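Salicylic acid-binding protein 2 (Nicotiana tabacum, PDB 1Y7I) hydrolyses methyl salicylate to the defence hormone salicylic acid, helping to activate systemic acquired resistance in tobacco. Local coordinates at residues G4-L9 with A71-I76. Sequence-based numbering, arbitrary orientation.
Sequences GKHFVL and ADEKVI
Phe7 and Ile76 form a parallel bridge, and Ile76 supplies both of its backbone bonds: its N donates to His6 O at 3.0 Å, and its O accepts from Val8 N at 2.9 Å. Toward Lys5 and Lys74 the chains part, and a water replaces the next rung, accepting from His6 N and donating to Lys74 O.

On the face shared by Phe7 and Ile76, the side chains lie alongside each other, Ile76 CD1 3.8 Å from Phe7 CE1. Ala256 of helix 245-262 packs against both; salicylate-binding Leu253 lies on the same helix. On the opposite face, Val75 CG1 sits 3.3 Å from His6 ND1, while Val8 CG2 lies above one face of the imidazole, offset toward its rim. With CG anti to the backbone N (chi1 -179°), the ring lies along Val75, and NE2 is hydrogen-bonded to Thr35 OG1 on strand 33-36.

Strand 6-10 thus joins 33-36 to 75-80 inside the alpha/beta-hydrolase sheet; 75-80 leads to the nucleophile Ser81. Buried His6 ND1 has no hydrogen-bond partner, consistent with a neutral ring unprotonated there; Glu73 OE1, 4.0 Å away, could only weakly favour a proton, and its OE2 accepts from Ser70 N.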
# COMPACT_ATOMS: atom_id res chain seq x y z
N GLY B 4 -2.61 22.13 18.62
CA GLY B 4 -2.51 21.01 17.69
C GLY B 4 -3.05 19.74 18.32
O GLY B 4 -3.16 19.64 19.54
N LYS B 5 -3.40 18.77 17.48
CA LYS B 5 -3.94 17.51 17.98
C LYS B 5 -3.26 16.33 17.30
O LYS B 5 -2.69 16.47 16.22
CB LYS B 5 -5.45 17.44 17.74
CG LYS B 5 -6.28 18.43 18.55
CD LYS B 5 -6.34 18.04 20.02
CE LYS B 5 -7.18 19.02 20.82
NZ LYS B 5 -6.59 20.39 20.82
N HIS B 6 -3.34 15.17 17.94
CA HIS B 6 -2.77 13.95 17.38
C HIS B 6 -3.91 13.06 16.90
O HIS B 6 -4.66 12.52 17.71
CB HIS B 6 -1.95 13.19 18.43
CG HIS B 6 -1.31 11.95 17.91
ND1 HIS B 6 -0.66 11.05 18.73
CD2 HIS B 6 -1.20 11.46 16.65
CE1 HIS B 6 -0.18 10.06 17.99
NE2 HIS B 6 -0.49 10.28 16.73
N PHE B 7 -4.02 12.90 15.59
CA PHE B 7 -5.06 12.05 15.01
C PHE B 7 -4.56 10.62 14.77
O PHE B 7 -3.56 10.43 14.08
CB PHE B 7 -5.53 12.65 13.67
CG PHE B 7 -6.40 13.87 13.81
CD1 PHE B 7 -7.76 13.74 14.08
CD2 PHE B 7 -5.86 15.16 13.68
CE1 PHE B 7 -8.58 14.86 14.20
CE2 PHE B 7 -6.67 16.30 13.81
CZ PHE B 7 -8.04 16.15 14.07
N VAL B 8 -5.23 9.63 15.36
CA VAL B 8 -4.88 8.22 15.14
C VAL B 8 -5.98 7.70 14.20
O VAL B 8 -7.15 7.60 14.59
CB VAL B 8 -4.89 7.38 16.48
CG1 VAL B 8 -4.53 5.90 16.18
CG2 VAL B 8 -3.85 7.95 17.48
N LEU B 9 -5.59 7.41 12.96
CA LEU B 9 -6.51 6.94 11.92
C LEU B 9 -6.50 5.41 11.87
O LEU B 9 -5.44 4.79 11.73
CB LEU B 9 -6.09 7.53 10.56
CG LEU B 9 -5.83 9.05 10.55
CD1 LEU B 9 -5.47 9.53 9.14
CD2 LEU B 9 -7.09 9.78 11.03
N ALA B 71 1.85 10.19 29.71
CA ALA B 71 0.84 10.59 30.68
C ALA B 71 0.11 11.87 30.28
O ALA B 71 -1.09 12.02 30.52
CB ALA B 71 1.48 10.76 32.06
N ASP B 72 0.84 12.80 29.66
CA ASP B 72 0.25 14.08 29.24
C ASP B 72 -0.02 14.09 27.74
O ASP B 72 -0.01 15.14 27.11
CB ASP B 72 1.21 15.23 29.58
CG ASP B 72 2.41 15.28 28.65
OD1 ASP B 72 3.01 14.21 28.39
OD2 ASP B 72 2.76 16.39 28.19
N GLU B 73 -0.25 12.91 27.17
CA GLU B 73 -0.50 12.82 25.73
C GLU B 73 -1.85 12.18 25.44
O GLU B 73 -2.11 11.04 25.83
CB GLU B 73 0.62 12.00 25.09
CG GLU B 73 0.66 12.05 23.58
CD GLU B 73 1.86 11.30 23.00
OE1 GLU B 73 1.99 11.26 21.76
OE2 GLU B 73 2.66 10.76 23.80
N LYS B 74 -2.72 12.93 24.76
CA LYS B 74 -4.05 12.43 24.41
C LYS B 74 -4.22 12.41 22.90
O LYS B 74 -3.43 13.02 22.17
CB LYS B 74 -5.15 13.28 25.05
CG LYS B 74 -5.29 13.15 26.56
CD LYS B 74 -6.65 13.68 27.01
CE LYS B 74 -6.92 13.45 28.49
NZ LYS B 74 -8.34 13.77 28.84
N VAL B 75 -5.25 11.73 22.41
CA VAL B 75 -5.46 11.65 20.98
C VAL B 75 -6.93 11.68 20.56
O VAL B 75 -7.84 11.58 21.39
CB VAL B 75 -4.86 10.36 20.39
CG1 VAL B 75 -3.36 10.34 20.58
CG2 VAL B 75 -5.50 9.14 21.05
N ILE B 76 -7.14 11.82 19.26
CA ILE B 76 -8.47 11.79 18.69
C ILE B 76 -8.43 10.56 17.80
O ILE B 76 -7.57 10.45 16.92
CB ILE B 76 -8.77 13.00 17.81
CG1 ILE B 76 -8.92 14.25 18.68
CG2 ILE B 76 -10.07 12.74 17.02
CD1 ILE B 76 -9.15 15.51 17.87
O HOH W 1 -3.84 15.29 20.67